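Local coordinates for protein polyketide biosynthesis cytochrome P450 PksS (Bacillus subtilis, PDB 4YZR) that oxidises dihydrobacillaene, as a haem-dependent cytochrome P450 monooxygenase, in the biosynthesis of the antibiotic polyketide bacillaene, at residues 28-33 against 301-306; 23-28 against 322-327. One frame throughout, in Å; residues are numbered along the deposited sequence. Where two conformers were deposited one is given.

Contact 1: 28-33 against 301-306; sequences EPIHRF and TYKGHS
Ile30 reaches across to a beta hairpin and meets it with both branches of its side chain, a compact case of how one branched residue can join two separate pieces of sheet. Its CG2 methyl sits over one face of the His305 imidazole, 3.8 Å from the ring centroid and 19° off the normal, a CH-pi contact displaced toward the rim of the ring. With CG1 anti to the carbonyl carbon (chi1 -60°) and the chain extended beyond it, CD1 skirts the ND1 side of the imidazole and meets the edge of the Tyr302 ring in the ring plane, 3.5 Å from CD1 of Tyr302. The same methyl also brushes CB of Lys303, at 4.0 Å. A second conformer of Ile30 was modelled, so these distances hold for one state of the side chain.

The hairpin fixes the backbone around these groups. A type I' turn from Tyr302 to His305 reverses the chain between strands 300-302 and 305-307, and the carbonyl of Tyr302 is gripped twice by the same residue: by the backbone N of His305, and by its ring, ND1 of His305 lying 3.2 Å from O of Tyr302. That second bond lies in the carbonyl plane and bends to 143° at the hydrogen; it should restrict rotation of the imidazole. Beyond the hairpin, Asp52 of helix 50-58 takes both the hydroxyl of Tyr302 and the ammonium of Lys303, while Ile30 also packs on Trp45 of the neighbouring strand.

No hydrogen bond passes directly between 28-33 and 301-306, so their direct contact is consistent with dispersion and a CH-pi interaction.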
loop_
_atom_site.group_PDB
_atom_site.type_symbol
_atom_site.label_atom_id
_atom_site.label_comp_id
_atom_site.label_asym_id
_atom_site.label_seq_id
_atom_site.Cartn_x
_atom_site.Cartn_y
_atom_site.Cartn_z
ATOM N N GLU A 28 5.344 -9.232 -24.258
ATOM C CA GLU A 28 6.470 -8.407 -24.257
ATOM C C GLU A 28 6.814 -8.099 -22.774
ATOM O O GLU A 28 6.658 -6.978 -22.296
ATOM C CB GLU A 28 6.218 -7.142 -25.019
ATOM C CG GLU A 28 7.462 -6.395 -25.413
ATOM C CD GLU A 28 7.188 -5.137 -26.272
ATOM O OE1 GLU A 28 6.125 -5.032 -26.926
ATOM O OE2 GLU A 28 8.030 -4.259 -26.223
ATOM N N PRO A 29 7.376 -9.132 -22.150
ATOM C CA PRO A 29 7.559 -9.043 -20.681
ATOM C C PRO A 29 8.619 -8.108 -20.225
ATOM O O PRO A 29 8.674 -7.780 -18.994
ATOM C CB PRO A 29 7.773 -10.509 -20.305
ATOM C CG PRO A 29 8.419 -11.152 -21.518
ATOM C CD PRO A 29 7.646 -10.516 -22.649
ATOM N N ILE A 30 9.536 -7.623 -21.066
ATOM C CA ILE A 30 10.480 -6.612 -20.735
ATOM C C ILE A 30 10.299 -5.536 -21.789
ATOM O O ILE A 30 10.701 -5.770 -22.982
ATOM C CB ILE A 30 11.903 -7.146 -20.729
ATOM C CG1 ILE A 30 11.994 -8.261 -19.706
ATOM C CG2 ILE A 30 12.931 -6.031 -20.484
ATOM C CD1 ILE A 30 13.295 -8.957 -19.905
ATOM N N HIS A 31 9.751 -4.412 -21.418
ATOM C CA HIS A 31 9.225 -3.452 -22.427
ATOM C C HIS A 31 9.668 -2.134 -22.145
ATOM O O HIS A 31 9.393 -1.514 -21.076
ATOM C CB HIS A 31 7.701 -3.559 -22.375
ATOM C CG HIS A 31 7.000 -2.478 -23.148
ATOM N ND1 HIS A 31 6.935 -2.477 -24.536
ATOM C CD2 HIS A 31 6.368 -1.362 -22.758
ATOM C CE1 HIS A 31 6.345 -1.372 -24.952
ATOM N NE2 HIS A 31 5.939 -0.689 -23.912
ATOM N N ARG A 32 10.340 -1.456 -23.120
ATOM C CA ARG A 32 10.748 -0.122 -22.978
ATOM C C ARG A 32 9.625 0.885 -23.282
ATOM O O ARG A 32 8.920 0.687 -24.283
ATOM C CB ARG A 32 11.932 0.157 -23.917
ATOM C CG ARG A 32 12.542 1.502 -23.653
ATOM C CD ARG A 32 13.794 1.817 -24.493
ATOM N NE ARG A 32 14.461 3.079 -24.077
ATOM C CZ ARG A 32 14.109 4.315 -24.481
ATOM N NH1 ARG A 32 13.076 4.500 -25.286
ATOM N NH2 ARG A 32 14.786 5.373 -24.122
ATOM N N PHE A 33 9.422 1.880 -22.479
ATOM C CA PHE A 33 8.392 2.914 -22.745
ATOM C C PHE A 33 8.887 4.206 -22.206
ATOM O O PHE A 33 9.977 4.316 -21.673
ATOM C CB PHE A 33 7.030 2.487 -22.164
ATOM C CG PHE A 33 6.918 2.534 -20.614
ATOM C CD1 PHE A 33 7.489 1.527 -19.800
ATOM C CD2 PHE A 33 6.310 3.591 -19.963
ATOM C CE1 PHE A 33 7.370 1.594 -18.418
ATOM C CE2 PHE A 33 6.172 3.640 -18.609
ATOM C CZ PHE A 33 6.743 2.639 -17.846
ATOM N N THR A 301 22.915 -5.417 -20.025
ATOM C CA THR A 301 21.997 -6.166 -20.797
ATOM C C THR A 301 21.283 -7.237 -19.946
ATOM O O THR A 301 21.873 -7.870 -19.085
ATOM C CB THR A 301 22.738 -6.958 -21.943
ATOM O OG1 THR A 301 23.410 -5.998 -22.722
ATOM C CG2 THR A 301 21.836 -7.721 -22.847
ATOM N N TYR A 302 19.981 -7.313 -20.160
ATOM C CA TYR A 302 19.157 -8.311 -19.488
ATOM C C TYR A 302 18.275 -8.953 -20.466
ATOM O O TYR A 302 17.433 -8.322 -21.079
ATOM C CB TYR A 302 18.287 -7.606 -18.381
ATOM C CG TYR A 302 17.483 -8.619 -17.543
ATOM C CD1 TYR A 302 16.225 -9.049 -17.930
ATOM C CD2 TYR A 302 18.029 -9.160 -16.399
ATOM C CE1 TYR A 302 15.519 -9.989 -17.225
ATOM C CE2 TYR A 302 17.352 -10.208 -15.718
ATOM C CZ TYR A 302 16.072 -10.526 -16.073
ATOM O OH TYR A 302 15.415 -11.535 -15.424
ATOM N N LYS A 303 18.469 -10.269 -20.718
ATOM C CA LYS A 303 17.668 -11.039 -21.700
ATOM C C LYS A 303 17.678 -10.396 -23.099
ATOM O O LYS A 303 16.653 -10.238 -23.738
ATOM C CB LYS A 303 16.235 -11.359 -21.187
ATOM C CG LYS A 303 16.203 -12.374 -20.030
ATOM C CD LYS A 303 14.852 -12.873 -19.661
ATOM C CE LYS A 303 14.941 -13.880 -18.543
ATOM N NZ LYS A 303 13.603 -14.335 -18.079
ATOM N N GLY A 304 18.839 -9.878 -23.435
ATOM C CA GLY A 304 19.029 -9.197 -24.739
ATOM C C GLY A 304 18.642 -7.743 -24.812
ATOM O O GLY A 304 18.750 -7.111 -25.862
ATOM N N HIS A 305 18.099 -7.194 -23.727
ATOM C CA HIS A 305 17.630 -5.804 -23.693
ATOM C C HIS A 305 18.651 -4.919 -23.144
ATOM O O HIS A 305 19.264 -5.223 -22.155
ATOM C CB HIS A 305 16.321 -5.671 -22.829
ATOM C CG HIS A 305 15.189 -6.459 -23.372
ATOM N ND1 HIS A 305 14.921 -7.743 -22.940
ATOM C CD2 HIS A 305 14.312 -6.221 -24.387
ATOM C CE1 HIS A 305 13.930 -8.245 -23.638
ATOM N NE2 HIS A 305 13.526 -7.328 -24.497
ATOM N N SER A 306 18.846 -3.739 -23.767
ATOM C CA SER A 306 19.870 -2.803 -23.411
ATOM C C SER A 306 19.384 -1.778 -22.453
ATOM O O SER A 306 18.865 -0.744 -22.798
ATOM C CB SER A 306 20.505 -2.140 -24.669
ATOM O OG SER A 306 21.228 -3.180 -25.400
#

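Contact 2: 23-28 against 322-327; sequences RFREEE and RDPNFF
Arg25, near the end of helix 17-27, carries the whole of this contact from the helix side, laying its guanidinium against 322-327, in the loop after helix 317-320. The packing is face-on: O of Arg322 stands 3.2 Å above the guanidinium plane, toward its rim, and CA of Asp323 lies over the same face. CD of Pro324 packs over that face too, 3.8 Å from NH2 of Arg25. A bend at chi3 (65°), after an extended start, turns the group broadside to the loop.

Direct hydrogen bonding is absent, because an oxygen over the face is poorly placed for the N-H groups. A water bridges instead, donating to O of Arg322 at 2.7 Å and accepting weakly from NH2 of Arg25, while NH1 of Arg25 bonds to the carbonyl of Ser319 in helix 317-320, so Arg25 grips helix and loop together.

Electrostatics contribute at longer range. OD2 of Asp323 lies 4.5 Å from NE of Arg25 but well out of the guanidinium plane, beyond a salt bridge; that oxygen accepts from the backbone N of Tyr50.

Within the loop, OD1 of Asp323 takes the backbone N of Asn325 in an Asx turn, 2.9 Å away, and the side-chain ND2 of Asn325 uses the syn lone pair of the same oxygen. Arg25 thus meets a loop surface braced by its own hydrogen bonds, through packing over its face, one bridging water and a longer-range attraction to Asp323 that probably adds to the contact without fixing its geometry.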
loop_
_atom_site.group_PDB
_atom_site.type_symbol
_atom_site.label_atom_id
_atom_site.label_comp_id
_atom_site.label_asym_id
_atom_site.label_seq_id
_atom_site.Cartn_x
_atom_site.Cartn_y
_atom_site.Cartn_z
ATOM N N ARG A 23 -1.159 -8.961 -20.419
ATOM C CA ARG A 23 -0.861 -9.066 -21.871
ATOM C C ARG A 23 0.576 -8.800 -22.102
ATOM O O ARG A 23 1.231 -9.512 -22.816
ATOM C CB ARG A 23 -1.757 -8.105 -22.657
ATOM C CG ARG A 23 -1.239 -7.950 -24.089
ATOM C CD ARG A 23 -2.193 -7.161 -24.969
ATOM N NE ARG A 23 -2.014 -5.731 -24.697
ATOM C CZ ARG A 23 -2.910 -4.917 -24.100
ATOM N NH1 ARG A 23 -4.083 -5.365 -23.639
ATOM N NH2 ARG A 23 -2.610 -3.618 -23.946
ATOM N N PHE A 24 1.193 -7.795 -21.445
ATOM C CA PHE A 24 2.602 -7.570 -21.506
ATOM C C PHE A 24 3.398 -8.764 -20.984
ATOM O O PHE A 24 4.411 -9.136 -21.599
ATOM C CB PHE A 24 3.033 -6.249 -20.779
ATOM C CG PHE A 24 2.819 -5.026 -21.646
ATOM C CD1 PHE A 24 3.802 -4.664 -22.520
ATOM C CD2 PHE A 24 1.676 -4.273 -21.573
ATOM C CE1 PHE A 24 3.632 -3.543 -23.344
ATOM C CE2 PHE A 24 1.530 -3.106 -22.393
ATOM C CZ PHE A 24 2.499 -2.796 -23.273
ATOM N N ARG A 25 2.955 -9.379 -19.922
ATOM C CA ARG A 25 3.679 -10.513 -19.387
ATOM C C ARG A 25 3.792 -11.622 -20.448
ATOM O O ARG A 25 4.777 -12.215 -20.588
ATOM C CB ARG A 25 2.971 -11.064 -18.142
ATOM C CG ARG A 25 3.851 -12.065 -17.384
ATOM C CD ARG A 25 3.177 -12.760 -16.198
ATOM N NE ARG A 25 2.094 -13.576 -16.712
ATOM C CZ ARG A 25 0.823 -13.426 -16.454
ATOM N NH1 ARG A 25 0.373 -12.549 -15.571
ATOM N NH2 ARG A 25 -0.038 -14.141 -17.110
ATOM N N GLU A 26 2.713 -11.862 -21.156
ATOM C CA GLU A 26 2.695 -12.949 -22.184
ATOM C C GLU A 26 3.372 -12.522 -23.437
ATOM O O GLU A 26 4.002 -13.392 -24.038
ATOM C CB GLU A 26 1.285 -13.244 -22.469
ATOM C CG GLU A 26 0.502 -13.875 -21.346
ATOM C CD GLU A 26 -1.013 -13.868 -21.578
ATOM O OE1 GLU A 26 -1.516 -13.141 -22.484
ATOM O OE2 GLU A 26 -1.749 -14.548 -20.817
ATOM N N GLU A 27 3.322 -11.263 -23.840
ATOM C CA GLU A 27 3.763 -10.805 -25.210
ATOM C C GLU A 27 5.037 -10.051 -25.264
ATOM O O GLU A 27 5.821 -10.211 -26.195
ATOM C CB GLU A 27 2.696 -9.995 -25.889
ATOM C CG GLU A 27 1.395 -10.753 -26.051
ATOM C CD GLU A 27 0.352 -9.976 -26.776
ATOM O OE1 GLU A 27 0.687 -8.945 -27.427
ATOM O OE2 GLU A 27 -0.831 -10.388 -26.664
ATOM N N GLU A 28 5.344 -9.232 -24.258
ATOM C CA GLU A 28 6.470 -8.407 -24.257
ATOM C C GLU A 28 6.814 -8.099 -22.774
ATOM O O GLU A 28 6.658 -6.978 -22.296
ATOM C CB GLU A 28 6.218 -7.142 -25.019
ATOM C CG GLU A 28 7.462 -6.395 -25.413
ATOM C CD GLU A 28 7.188 -5.137 -26.272
ATOM O OE1 GLU A 28 6.125 -5.032 -26.926
ATOM O OE2 GLU A 28 8.030 -4.259 -26.223
ATOM N N ARG A 322 0.202 -13.074 -10.919
ATOM C CA ARG A 322 -0.643 -13.954 -11.734
ATOM C C ARG A 322 0.188 -14.769 -12.675
ATOM O O ARG A 322 -0.338 -15.281 -13.722
ATOM C CB ARG A 322 -1.764 -13.176 -12.460
ATOM C CG ARG A 322 -2.729 -12.562 -11.429
ATOM C CD ARG A 322 -3.775 -11.749 -12.071
ATOM N NE ARG A 322 -4.615 -11.045 -11.088
ATOM C CZ ARG A 322 -5.904 -10.910 -11.209
ATOM N NH1 ARG A 322 -6.587 -11.433 -12.276
ATOM N NH2 ARG A 322 -6.517 -10.173 -10.358
ATOM N N ASP A 323 1.474 -14.915 -12.445
ATOM C CA ASP A 323 2.361 -15.626 -13.408
ATOM C C ASP A 323 2.173 -17.091 -13.238
ATOM O O ASP A 323 2.404 -17.671 -12.207
ATOM C CB ASP A 323 3.777 -15.178 -13.090
ATOM C CG ASP A 323 4.804 -15.577 -14.070
ATOM O OD1 ASP A 323 4.651 -16.759 -14.611
ATOM O OD2 ASP A 323 5.724 -14.878 -14.381
ATOM N N PRO A 324 1.783 -17.816 -14.350
ATOM C CA PRO A 324 1.575 -19.233 -14.201
ATOM C C PRO A 324 2.799 -20.084 -14.026
ATOM O O PRO A 324 2.631 -21.242 -13.608
ATOM C CB PRO A 324 0.878 -19.620 -15.567
ATOM C CG PRO A 324 1.302 -18.659 -16.470
ATOM C CD PRO A 324 1.435 -17.317 -15.674
ATOM N N ASN A 325 3.982 -19.548 -14.154
ATOM C CA ASN A 325 5.195 -20.247 -13.746
ATOM C C ASN A 325 5.355 -20.373 -12.255
ATOM O O ASN A 325 6.101 -21.193 -11.715
ATOM C CB ASN A 325 6.351 -19.575 -14.295
ATOM C CG ASN A 325 6.376 -19.606 -15.775
ATOM O OD1 ASN A 325 6.649 -20.696 -16.335
ATOM N ND2 ASN A 325 6.053 -18.538 -16.447
ATOM N N PHE A 326 4.612 -19.491 -11.500
ATOM C CA PHE A 326 4.713 -19.481 -10.083
ATOM C C PHE A 326 3.451 -19.714 -9.302
ATOM O O PHE A 326 3.510 -19.965 -8.073
ATOM C CB PHE A 326 5.388 -18.132 -9.621
ATOM C CG PHE A 326 6.833 -18.080 -9.984
ATOM C CD1 PHE A 326 7.238 -17.672 -11.238
ATOM C CD2 PHE A 326 7.825 -18.562 -9.111
ATOM C CE1 PHE A 326 8.557 -17.634 -11.588
ATOM C CE2 PHE A 326 9.146 -18.533 -9.477
ATOM C CZ PHE A 326 9.504 -18.088 -10.709
ATOM N N PHE A 327 2.294 -19.640 -9.949
ATOM C CA PHE A 327 1.027 -19.818 -9.347
ATOM C C PHE A 327 0.164 -20.715 -10.251
ATOM O O PHE A 327 -0.039 -20.424 -11.405
ATOM C CB PHE A 327 0.281 -18.475 -9.111
ATOM C CG PHE A 327 1.047 -17.460 -8.291
ATOM C CD1 PHE A 327 0.981 -17.509 -6.940
ATOM C CD2 PHE A 327 1.959 -16.600 -8.868
ATOM C CE1 PHE A 327 1.681 -16.609 -6.153
ATOM C CE2 PHE A 327 2.708 -15.705 -8.111
ATOM C CZ PHE A 327 2.558 -15.769 -6.772
HETATM O O HOH W 1 -2.278 -15.434 -15.629
#

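In the fold
Contact 1 and contact 2 share Glu28, where helix 17-27 gives way to the segment leading into strand 30-35, and contact 1 is nested inside the chain loop that contact 2 closes. Their centres are 15 Å apart, yet they touch: CE1 of Phe24 comes within 3.5 Å of CG of His31. Glu28 also reaches forward, its OE2 accepting from ND1 of His31 at 2.7 Å. Both contacts lie away from the haem pocket, on one side of the chain's centre; the Arg322 side chain is about 14 Å from the haem. Together they illustrate one consecutive helix-strand unit packing against two separate later parts of a P450 fold.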